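Side-chain contacts in type IV secretion protein Dot (Legionella pneumophila, PDB 6KS5), which is a deubiquitinase that regulates the association of polyubiquitin with the Legionella phagosome: residues M144-E147 against E148-T152; F134-Y137 against K138-S142; A160-A163 against F164-F168. All blocks are in the same frame, centred on the assembly; numbering follows the deposited sequence.

In the fold
The three contacts are local ones on three helices, 130-140, 146-150 and 162-173, with helix 155-160 between the last two. All are on the same side of the chain's centre, with centres 10 to 13 Å apart. Contact 1 lies at the surface, on the short helix 146-150, and is mostly aliphatic chain and charge; contacts 2 and 3 are partly buried and bury aromatic residues such as Phe134, Tyr137, Phe164 and Phe168. Each touches the other two. Leu149 of contact 1 packs on Tyr137 and Arg141 of contact 2, whereas contacts 2 and 3 share Glu166, whose carboxylate takes both the Arg141 salt bridge and a probable hydrogen bond from Tyr137. A second salt bridge, Lys150 to Glu162, ties contact 1 to contact 3.

Contact 1: residues M144-E147 against E148-T152; sequences MSKE and ELKST
Met144, just ahead of the helix, packs on Leu149 within it, and the two make the apolar part of the contact. Their side chains cross at about a right angle, with Met144 CB 3.8 Å from Leu149 CD1, while the bend at chi3 (-70°) brings Met144 CE to 4.1 Å from Leu149 CG. Leu149 CD1 also lies beside the backbone carbonyls of Met144 and Ser145.

Backbone bonds close the turn. Leu149 N donates to Ser145 O at 3.2 Å, and Ser151 N to Glu147 O at 3.3 Å; between them Lys150 N has weak bonds to both Lys146 O and Glu147 O. Ser145 occupies the N-cap position, where its side chain accepts a weak bond from Glu147 N, although the placement of the hydroxyl is less certain.

The charged side chains divide into two groups. Glu148 runs extended back toward the cap, its CG 3.8 Å from Ser145 CB and its OE1 3.7 Å from Met144 CG. Lys146 and Lys150 lie side by side and point the same way, touching through Lys146 CG and Lys150 CE at 3.9 Å. Their ammonium groups have separate acidic partners: Lys146 NZ meets Glu147 OE2 at 2.6 Å from above the carboxylate plane, and Lys150 NZ forms a salt bridge with Glu162. This probably eases the repulsion between them.

The short helix 146-150 lies against helix 130-140, where Leu149 packs on Tyr137 and Tyr140, and against helix 155-160 through Tyr158, while Lys150 reaches the start of helix 162-173.

Contact 2: residues F134-Y137 against K138-S142; sequences FKNY and KEYRS
Tyr137 and Arg141, one turn apart, extend side by side in the same direction. The tyrosine has CG anti to its own nitrogen (chi1 -169°). In the arginine an unusual chi1 of -144° and an extended chi2 set CD 3.5 Å from Tyr137 CE1, and further extension takes NE toward the phenol end of the ring. The ring and guanidinium planes are 30° apart. Tyr137 OH lies 3.7 Å from Arg141 NE, and both groups have their strongest polar partner in Glu166 of helix 162-173: the arginine by a salt bridge, the phenol by a hydrogen bond. This shared carboxylate probably holds the two ends together.

Tyr140 takes a different course. With CG beside the backbone nitrogen, its ring stands out from the helix, and Tyr140 CD2 lies 4.1 Å from Asn136 CB. The carbonyl of Asn136 accepts from Tyr140 N, Asn136 O being 2.9 Å from that nitrogen.

Further i to i+4 bonds run from Lys138 N to Phe134 O (3.0 Å) and from Arg141 N to Tyr137 O (3.2 Å). Side chains four residues apart, Tyr137 with Arg141 and Asn136 with Tyr140, thus stand on the same side of the chain, as is characteristic of an alpha-helix, here with one side packed against helices 146-150 and 162-173.

Contact 3: residues A160-A163 against F164-F168; sequences ANEA and FLEYF
The first turn of helix 162-173 begins where helix 155-160 breaks at Asn161, and Leu165 closes it by donating from its N to Asn161 O at 3.0 Å. Asn161 stands at the N-cap position, but its side chain makes no capping bond; instead OD1 is bonded to Tyr200 OH of helix 193-214 and ND2 to Leu157 O of helix 155-160.

Leu165 has CG beside its own nitrogen (chi1 -82°), which keeps the side chain close over the turn, with Leu165 CG 3.5 Å from Asn161 O. Beyond it the leucine meets Phe134 and Tyr137 of helix 130-140. In this alpha-helical register the next bonds follow in order, Glu166 N to Glu162 O at 2.9 Å and Tyr167 N to Ala163 O at 3.1 Å, the last with an N-H...O angle of 170°.

The chi1 of Glu166 (-84°) sets its CG 3.5 Å from Glu162 O, and a bend at chi2 then turns the carboxylate. The two acidic groups stay apart, Glu162 OE2 and Glu166 OE2 being 6.0 Å from each other, with Lys150 and Arg141 as their respective outside partners. The Phe164 ring stacks with Tyr200 of helix 193-214, and Phe168 CB sits 4.3 Å above one face of the Phe164 ring, offset toward its rim.

Contact 1: residues M144-E147 against E148-T152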
ATOM      1  N   MET A 144     -16.415 -19.446   6.875  1.00 95.48           N
ATOM      2  CA  MET A 144     -16.250 -18.133   6.270  1.00 93.90           C
ATOM      3  C   MET A 144     -15.700 -18.295   4.862  1.00 91.86           C
ATOM      4  O   MET A 144     -14.692 -18.979   4.660  1.00 90.51           O
ATOM      5  CB  MET A 144     -15.312 -17.248   7.103  1.00 90.42           C
ATOM      6  CG  MET A 144     -16.011 -16.479   8.214  1.00 94.73           C
ATOM      7  SD  MET A 144     -15.134 -14.962   8.646  1.00 91.90           S
ATOM      8  CE  MET A 144     -13.678 -15.611   9.451  1.00 85.76           C
ATOM      9  N   SER A 145     -16.364 -17.666   3.896  1.00 95.33           N
ATOM     10  CA  SER A 145     -15.862 -17.642   2.533  1.00 96.19           C
ATOM     11  C   SER A 145     -14.506 -16.944   2.479  1.00 93.02           C
ATOM     12  O   SER A 145     -14.156 -16.135   3.342  1.00 91.53           O
ATOM     13  CB  SER A 145     -16.859 -16.937   1.614  1.00100.10           C
ATOM     14  OG  SER A 145     -16.189 -16.269   0.560  1.00 98.91           O
ATOM     15  N   LYS A 146     -13.726 -17.277   1.445  1.00 93.48           N
ATOM     16  CA  LYS A 146     -12.413 -16.658   1.291  1.00 90.49           C
ATOM     17  C   LYS A 146     -12.536 -15.159   1.029  1.00 89.91           C
ATOM     18  O   LYS A 146     -11.696 -14.373   1.482  1.00 87.71           O
ATOM     19  CB  LYS A 146     -11.626 -17.352   0.172  1.00 90.95           C
ATOM     20  CG  LYS A 146     -12.086 -17.021  -1.250  1.00 93.07           C
ATOM     21  CD  LYS A 146     -11.305 -17.804  -2.302  1.00 93.80           C
ATOM     22  CE  LYS A 146     -12.035 -17.820  -3.639  1.00 97.20           C
ATOM     23  NZ  LYS A 146     -13.515 -17.926  -3.475  1.00102.67           N
ATOM     24  N   GLU A 147     -13.584 -14.744   0.310  1.00 92.47           N
ATOM     25  CA  GLU A 147     -13.810 -13.320   0.085  1.00 93.71           C
ATOM     26  C   GLU A 147     -14.115 -12.594   1.388  1.00 93.54           C
ATOM     27  O   GLU A 147     -13.742 -11.424   1.549  1.00 93.91           O
ATOM     28  CB  GLU A 147     -14.947 -13.116  -0.918  1.00 97.43           C
ATOM     29  CG  GLU A 147     -14.630 -13.609  -2.319  1.00 99.02           C
ATOM     30  CD  GLU A 147     -14.901 -15.096  -2.489  1.00100.27           C
ATOM     31  OE1 GLU A 147     -15.305 -15.743  -1.498  1.00100.17           O
ATOM     32  OE2 GLU A 147     -14.703 -15.621  -3.608  1.00101.23           O
ATOM     33  N   GLU A 148     -14.784 -13.267   2.329  1.00 89.87           N
ATOM     34  CA  GLU A 148     -15.013 -12.674   3.643  1.00 91.50           C
ATOM     35  C   GLU A 148     -13.710 -12.506   4.415  1.00 89.13           C
ATOM     36  O   GLU A 148     -13.597 -11.598   5.248  1.00 89.82           O
ATOM     37  CB  GLU A 148     -16.001 -13.528   4.436  1.00 94.69           C
ATOM     38  CG  GLU A 148     -17.306 -13.794   3.704  1.00 99.94           C
ATOM     39  CD  GLU A 148     -18.298 -14.572   4.545  1.00105.51           C
ATOM     40  OE1 GLU A 148     -18.078 -14.680   5.769  1.00104.72           O
ATOM     41  OE2 GLU A 148     -19.300 -15.068   3.986  1.00110.43           O
ATOM     42  N   LEU A 149     -12.720 -13.358   4.152  1.00 86.78           N
ATOM     43  CA  LEU A 149     -11.402 -13.221   4.750  1.00 83.91           C
ATOM     44  C   LEU A 149     -10.469 -12.337   3.931  1.00 83.26           C
ATOM     45  O   LEU A 149      -9.407 -11.952   4.433  1.00 81.28           O
ATOM     46  CB  LEU A 149     -10.766 -14.605   4.944  1.00 80.96           C
ATOM     47  CG  LEU A 149     -11.334 -15.490   6.060  1.00 81.12           C
ATOM     48  CD1 LEU A 149     -11.907 -16.779   5.502  1.00 82.94           C
ATOM     49  CD2 LEU A 149     -10.267 -15.794   7.104  1.00 79.05           C
ATOM     50  N   LYS A 150     -10.838 -12.004   2.689  1.00 83.52           N
ATOM     51  CA  LYS A 150     -10.051 -11.074   1.888  1.00 84.61           C
ATOM     52  C   LYS A 150     -10.345  -9.617   2.224  1.00 86.90           C
ATOM     53  O   LYS A 150      -9.500  -8.752   1.970  1.00 87.38           O
ATOM     54  CB  LYS A 150     -10.307 -11.308   0.397  1.00 86.07           C
ATOM     55  CG  LYS A 150      -9.611 -12.523  -0.187  1.00 84.88           C
ATOM     56  CD  LYS A 150      -9.833 -12.603  -1.693  1.00 87.65           C
ATOM     57  CE  LYS A 150      -9.814 -14.041  -2.187  1.00 88.18           C
ATOM     58  NZ  LYS A 150      -9.755 -14.121  -3.673  1.00 90.50           N
ATOM     59  N   SER A 151     -11.517  -9.328   2.780  1.00 85.19           N
ATOM     60  CA  SER A 151     -11.833  -7.994   3.264  1.00 87.17           C
ATOM     61  C   SER A 151     -11.272  -7.737   4.653  1.00 85.66           C
ATOM     62  O   SER A 151     -11.501  -6.662   5.217  1.00 88.33           O
ATOM     63  CB  SER A 151     -13.351  -7.780   3.282  1.00 90.41           C
ATOM     64  OG  SER A 151     -13.869  -7.959   4.591  1.00 92.00           O
ATOM     65  N   THR A 152     -10.565  -8.704   5.224  1.00 84.59           N
ATOM     66  CA  THR A 152     -10.000  -8.531   6.549  1.00 82.93           C
ATOM     67  C   THR A 152      -8.682  -7.765   6.459  1.00 82.20           C
ATOM     68  O   THR A 152      -8.164  -7.477   5.375  1.00 80.40           O
ATOM     69  CB  THR A 152      -9.807  -9.888   7.228  1.00 79.81           C
ATOM     70  OG1 THR A 152      -8.938 -10.709   6.435  1.00 78.39           O
ATOM     71  CG2 THR A 152     -11.146 -10.590   7.398  1.00 80.38           C
TER

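Contact 2: residues F134-Y137 against K138-S142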
ATOM      1  N   PHE A 134      -2.213 -17.336   9.169  1.00 64.37           N
ATOM      2  CA  PHE A 134      -2.471 -18.582   8.458  1.00 64.24           C
ATOM      3  C   PHE A 134      -3.295 -19.534   9.309  1.00 64.31           C
ATOM      4  O   PHE A 134      -4.307 -20.076   8.850  1.00 64.32           O
ATOM      5  CB  PHE A 134      -1.152 -19.231   8.049  1.00 66.00           C
ATOM      6  CG  PHE A 134      -0.570 -18.674   6.780  1.00 66.06           C
ATOM      7  CD1 PHE A 134      -0.932 -17.415   6.327  1.00 62.69           C
ATOM      8  CD2 PHE A 134       0.333 -19.411   6.041  1.00 69.08           C
ATOM      9  CE1 PHE A 134      -0.400 -16.903   5.166  1.00 61.09           C
ATOM     10  CE2 PHE A 134       0.866 -18.907   4.877  1.00 68.02           C
ATOM     11  CZ  PHE A 134       0.503 -17.651   4.440  1.00 63.94           C
ATOM     12  N   LYS A 135      -2.876 -19.753  10.554  1.00 64.86           N
ATOM     13  CA  LYS A 135      -3.659 -20.597  11.447  1.00 66.44           C
ATOM     14  C   LYS A 135      -5.094 -20.098  11.548  1.00 67.43           C
ATOM     15  O   LYS A 135      -6.043 -20.886  11.435  1.00 68.17           O
ATOM     16  CB  LYS A 135      -3.000 -20.647  12.823  1.00 67.27           C
ATOM     17  CG  LYS A 135      -1.753 -21.510  12.860  1.00 68.91           C
ATOM     18  CD  LYS A 135      -1.205 -21.629  14.265  1.00 70.20           C
ATOM     19  CE  LYS A 135       0.307 -21.515  14.267  1.00 72.18           C
ATOM     20  NZ  LYS A 135       0.857 -21.672  15.640  1.00 72.63           N
ATOM     21  N   ASN A 136      -5.271 -18.788  11.731  1.00 69.34           N
ATOM     22  CA  ASN A 136      -6.609 -18.212  11.715  1.00 69.22           C
ATOM     23  C   ASN A 136      -7.323 -18.516  10.408  1.00 67.93           C
ATOM     24  O   ASN A 136      -8.519 -18.822  10.405  1.00 68.13           O
ATOM     25  CB  ASN A 136      -6.542 -16.701  11.933  1.00 70.10           C
ATOM     26  CG  ASN A 136      -6.209 -16.334  13.355  1.00 70.90           C
ATOM     27  OD1 ASN A 136      -6.366 -17.144  14.264  1.00 71.87           O
ATOM     28  ND2 ASN A 136      -5.750 -15.104  13.558  1.00 71.70           N
ATOM     29  N   TYR A 137      -6.606 -18.428   9.284  1.00 67.60           N
ATOM     30  CA  TYR A 137      -7.219 -18.707   7.990  1.00 68.46           C
ATOM     31  C   TYR A 137      -7.786 -20.119   7.941  1.00 70.33           C
ATOM     32  O   TYR A 137      -8.861 -20.347   7.376  1.00 72.10           O
ATOM     33  CB  TYR A 137      -6.199 -18.504   6.870  1.00 68.08           C
ATOM     34  CG  TYR A 137      -6.804 -18.511   5.487  1.00 69.24           C
ATOM     35  CD1 TYR A 137      -7.011 -19.698   4.803  1.00 71.08           C
ATOM     36  CD2 TYR A 137      -7.163 -17.328   4.866  1.00 69.43           C
ATOM     37  CE1 TYR A 137      -7.568 -19.701   3.538  1.00 73.19           C
ATOM     38  CE2 TYR A 137      -7.721 -17.319   3.607  1.00 72.01           C
ATOM     39  CZ  TYR A 137      -7.922 -18.506   2.945  1.00 73.67           C
ATOM     40  OH  TYR A 137      -8.479 -18.501   1.685  1.00 75.68           O
ATOM     41  N   LYS A 138      -7.083 -21.080   8.538  1.00 72.72           N
ATOM     42  CA  LYS A 138      -7.512 -22.468   8.423  1.00 74.38           C
ATOM     43  C   LYS A 138      -8.766 -22.737   9.245  1.00 75.23           C
ATOM     44  O   LYS A 138      -9.737 -23.309   8.741  1.00 75.98           O
ATOM     45  CB  LYS A 138      -6.384 -23.404   8.845  1.00 75.15           C
ATOM     46  CG  LYS A 138      -6.777 -24.866   8.806  1.00 76.26           C
ATOM     47  CD  LYS A 138      -6.017 -25.680   9.831  1.00 76.08           C
ATOM     48  CE  LYS A 138      -4.610 -25.155  10.032  1.00 76.68           C
ATOM     49  NZ  LYS A 138      -3.760 -26.174  10.715  1.00 76.85           N
ATOM     50  N   GLU A 139      -8.765 -22.343  10.520  1.00 78.16           N
ATOM     51  CA  GLU A 139      -9.923 -22.634  11.363  1.00 80.49           C
ATOM     52  C   GLU A 139     -11.109 -21.727  11.051  1.00 82.44           C
ATOM     53  O   GLU A 139     -12.265 -22.162  11.171  1.00 85.32           O
ATOM     54  CB  GLU A 139      -9.557 -22.522  12.843  1.00 81.16           C
ATOM     55  CG  GLU A 139      -8.431 -23.460  13.270  1.00 81.73           C
ATOM     56  CD  GLU A 139      -8.927 -24.835  13.687  1.00 84.10           C
ATOM     57  OE1 GLU A 139      -8.084 -25.762  13.775  1.00 82.32           O
ATOM     58  OE2 GLU A 139     -10.150 -24.986  13.925  1.00 88.18           O
ATOM     59  N   TYR A 140     -10.853 -20.474  10.651  1.00 83.25           N
ATOM     60  CA  TYR A 140     -11.951 -19.561  10.358  1.00 85.13           C
ATOM     61  C   TYR A 140     -12.650 -19.901   9.049  1.00 86.18           C
ATOM     62  O   TYR A 140     -13.844 -19.617   8.909  1.00 89.66           O
ATOM     63  CB  TYR A 140     -11.447 -18.125  10.296  1.00 84.37           C
ATOM     64  CG  TYR A 140     -11.234 -17.438  11.633  1.00 84.99           C
ATOM     65  CD1 TYR A 140     -11.647 -18.025  12.824  1.00 86.40           C
ATOM     66  CD2 TYR A 140     -10.613 -16.189  11.697  1.00 83.87           C
ATOM     67  CE1 TYR A 140     -11.446 -17.391  14.045  1.00 87.41           C
ATOM     68  CE2 TYR A 140     -10.408 -15.550  12.904  1.00 84.87           C
ATOM     69  CZ  TYR A 140     -10.825 -16.153  14.077  1.00 87.13           C
ATOM     70  OH  TYR A 140     -10.620 -15.513  15.283  1.00 89.13           O
ATOM     71  N   ARG A 141     -11.949 -20.512   8.098  1.00 78.27           N
ATOM     72  CA  ARG A 141     -12.563 -20.773   6.806  1.00 79.63           C
ATOM     73  C   ARG A 141     -13.567 -21.915   6.839  1.00 83.11           C
ATOM     74  O   ARG A 141     -14.236 -22.154   5.828  1.00 85.36           O
ATOM     75  CB  ARG A 141     -11.489 -21.065   5.763  1.00 78.65           C
ATOM     76  CG  ARG A 141     -11.823 -20.523   4.389  1.00 80.38           C
ATOM     77  CD  ARG A 141     -10.814 -20.988   3.362  1.00 79.84           C
ATOM     78  NE  ARG A 141     -11.317 -20.844   2.002  1.00 81.71           N
ATOM     79  CZ  ARG A 141     -12.064 -21.753   1.390  1.00 85.08           C
ATOM     80  NH1 ARG A 141     -12.396 -22.868   2.022  1.00 87.01           N
ATOM     81  NH2 ARG A 141     -12.478 -21.545   0.148  1.00 86.67           N
ATOM     82  N   SER A 142     -13.697 -22.624   7.962  1.00 83.59           N
ATOM     83  CA  SER A 142     -14.695 -23.682   8.006  1.00 87.61           C
ATOM     84  C   SER A 142     -16.112 -23.138   7.940  1.00 93.36           C
ATOM     85  O   SER A 142     -17.042 -23.914   7.704  1.00 98.28           O
ATOM     86  CB  SER A 142     -14.511 -24.541   9.257  1.00 89.28           C
ATOM     87  OG  SER A 142     -13.698 -25.667   8.950  1.00 87.23           O
TER

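Contact 3: residues A160-A163 against F164-F168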
ATOM      1  N   ALA A 160      -2.128 -13.056  -1.774  1.00 68.14           N
ATOM      2  CA  ALA A 160      -0.846 -13.420  -2.363  1.00 69.14           C
ATOM      3  C   ALA A 160      -0.586 -14.917  -2.241  1.00 70.12           C
ATOM      4  O   ALA A 160      -0.109 -15.546  -3.192  1.00 73.41           O
ATOM      5  CB  ALA A 160       0.279 -12.622  -1.705  1.00 65.57           C
ATOM      6  N   ASN A 161      -0.904 -15.507  -1.087  1.00 67.66           N
ATOM      7  CA  ASN A 161      -0.675 -16.926  -0.833  1.00 68.64           C
ATOM      8  C   ASN A 161      -1.974 -17.726  -0.868  1.00 70.48           C
ATOM      9  O   ASN A 161      -2.156 -18.678  -0.107  1.00 69.16           O
ATOM     10  CB  ASN A 161       0.032 -17.135   0.501  1.00 65.04           C
ATOM     11  CG  ASN A 161       1.151 -16.149   0.727  1.00 62.74           C
ATOM     12  OD1 ASN A 161       2.242 -16.290   0.181  1.00 64.46           O
ATOM     13  ND2 ASN A 161       0.883 -15.132   1.539  1.00 58.26           N
ATOM     14  N   GLU A 162      -2.885 -17.355  -1.770  1.00 69.27           N
ATOM     15  CA  GLU A 162      -4.186 -18.013  -1.833  1.00 69.95           C
ATOM     16  C   GLU A 162      -4.051 -19.498  -2.142  1.00 73.54           C
ATOM     17  O   GLU A 162      -4.739 -20.331  -1.539  1.00 73.22           O
ATOM     18  CB  GLU A 162      -5.064 -17.336  -2.881  1.00 71.75           C
ATOM     19  CG  GLU A 162      -6.479 -17.891  -2.967  1.00 74.06           C
ATOM     20  CD  GLU A 162      -7.505 -16.807  -3.239  1.00 76.84           C
ATOM     21  OE1 GLU A 162      -7.304 -15.679  -2.741  1.00 75.35           O
ATOM     22  OE2 GLU A 162      -8.507 -17.077  -3.941  1.00 80.35           O
ATOM     23  N   ALA A 163      -3.173 -19.850  -3.084  1.00 69.84           N
ATOM     24  CA  ALA A 163      -3.061 -21.243  -3.505  1.00 71.74           C
ATOM     25  C   ALA A 163      -2.565 -22.128  -2.370  1.00 71.66           C
ATOM     26  O   ALA A 163      -3.123 -23.202  -2.123  1.00 72.81           O
ATOM     27  CB  ALA A 163      -2.141 -21.349  -4.719  1.00 71.31           C
ATOM     28  N   PHE A 164      -1.521 -21.693  -1.661  1.00 72.54           N
ATOM     29  CA  PHE A 164      -1.000 -22.500  -0.563  1.00 72.05           C
ATOM     30  C   PHE A 164      -1.994 -22.568   0.590  1.00 70.48           C
ATOM     31  O   PHE A 164      -2.135 -23.614   1.232  1.00 71.17           O
ATOM     32  CB  PHE A 164       0.341 -21.943  -0.085  1.00 72.38           C
ATOM     33  CG  PHE A 164       0.797 -22.503   1.236  1.00 72.90           C
ATOM     34  CD1 PHE A 164       1.504 -23.692   1.291  1.00 74.06           C
ATOM     35  CD2 PHE A 164       0.515 -21.842   2.424  1.00 71.17           C
ATOM     36  CE1 PHE A 164       1.920 -24.210   2.503  1.00 74.23           C
ATOM     37  CE2 PHE A 164       0.926 -22.355   3.637  1.00 71.28           C
ATOM     38  CZ  PHE A 164       1.629 -23.538   3.676  1.00 73.13           C
ATOM     39  N   LEU A 165      -2.689 -21.463   0.871  1.00 75.09           N
ATOM     40  CA  LEU A 165      -3.622 -21.460   1.991  1.00 72.37           C
ATOM     41  C   LEU A 165      -4.828 -22.348   1.710  1.00 72.04           C
ATOM     42  O   LEU A 165      -5.296 -23.061   2.604  1.00 70.26           O
ATOM     43  CB  LEU A 165      -4.061 -20.030   2.312  1.00 69.26           C
ATOM     44  CG  LEU A 165      -3.089 -19.220   3.181  1.00 65.55           C
ATOM     45  CD1 LEU A 165      -3.446 -17.736   3.188  1.00 63.52           C
ATOM     46  CD2 LEU A 165      -3.033 -19.771   4.599  1.00 64.61           C
ATOM     47  N   GLU A 166      -5.341 -22.328   0.477  1.00 74.03           N
ATOM     48  CA  GLU A 166      -6.452 -23.215   0.135  1.00 75.96           C
ATOM     49  C   GLU A 166      -6.032 -24.673   0.229  1.00 77.37           C
ATOM     50  O   GLU A 166      -6.773 -25.512   0.760  1.00 77.01           O
ATOM     51  CB  GLU A 166      -6.974 -22.900  -1.262  1.00 77.19           C
ATOM     52  CG  GLU A 166      -7.973 -21.761  -1.289  1.00 77.61           C
ATOM     53  CD  GLU A 166      -9.046 -21.902  -0.224  1.00 77.85           C
ATOM     54  OE1 GLU A 166      -9.702 -22.967  -0.173  1.00 78.98           O
ATOM     55  OE2 GLU A 166      -9.223 -20.946   0.564  1.00 75.86           O
ATOM     56  N   TYR A 167      -4.844 -24.994  -0.277  1.00 74.63           N
ATOM     57  CA  TYR A 167      -4.294 -26.320  -0.043  1.00 76.24           C
ATOM     58  C   TYR A 167      -4.120 -26.573   1.449  1.00 75.94           C
ATOM     59  O   TYR A 167      -4.450 -27.654   1.943  1.00 76.13           O
ATOM     60  CB  TYR A 167      -2.968 -26.473  -0.786  1.00 77.41           C
ATOM     61  CG  TYR A 167      -2.372 -27.851  -0.671  1.00 76.95           C
ATOM     62  CD1 TYR A 167      -2.880 -28.915  -1.409  1.00 77.87           C
ATOM     63  CD2 TYR A 167      -1.303 -28.090   0.176  1.00 76.43           C
ATOM     64  CE1 TYR A 167      -2.336 -30.180  -1.301  1.00 77.62           C
ATOM     65  CE2 TYR A 167      -0.754 -29.347   0.291  1.00 76.62           C
ATOM     66  CZ  TYR A 167      -1.273 -30.388  -0.444  1.00 77.57           C
ATOM     67  OH  TYR A 167      -0.716 -31.636  -0.313  1.00 76.70           O
ATOM     68  N   PHE A 168      -3.633 -25.568   2.187  1.00 77.86           N
ATOM     69  CA  PHE A 168      -3.451 -25.703   3.631  1.00 75.33           C
ATOM     70  C   PHE A 168      -4.773 -25.973   4.337  1.00 73.50           C
ATOM     71  O   PHE A 168      -4.829 -26.762   5.288  1.00 73.18           O
ATOM     72  CB  PHE A 168      -2.796 -24.437   4.186  1.00 74.80           C
ATOM     73  CG  PHE A 168      -2.420 -24.518   5.640  1.00 74.47           C
ATOM     74  CD1 PHE A 168      -1.947 -25.696   6.186  1.00 75.52           C
ATOM     75  CD2 PHE A 168      -2.508 -23.396   6.453  1.00 72.58           C
ATOM     76  CE1 PHE A 168      -1.586 -25.765   7.521  1.00 74.70           C
ATOM     77  CE2 PHE A 168      -2.151 -23.455   7.792  1.00 72.08           C
ATOM     78  CZ  PHE A 168      -1.686 -24.647   8.324  1.00 73.06           C
TER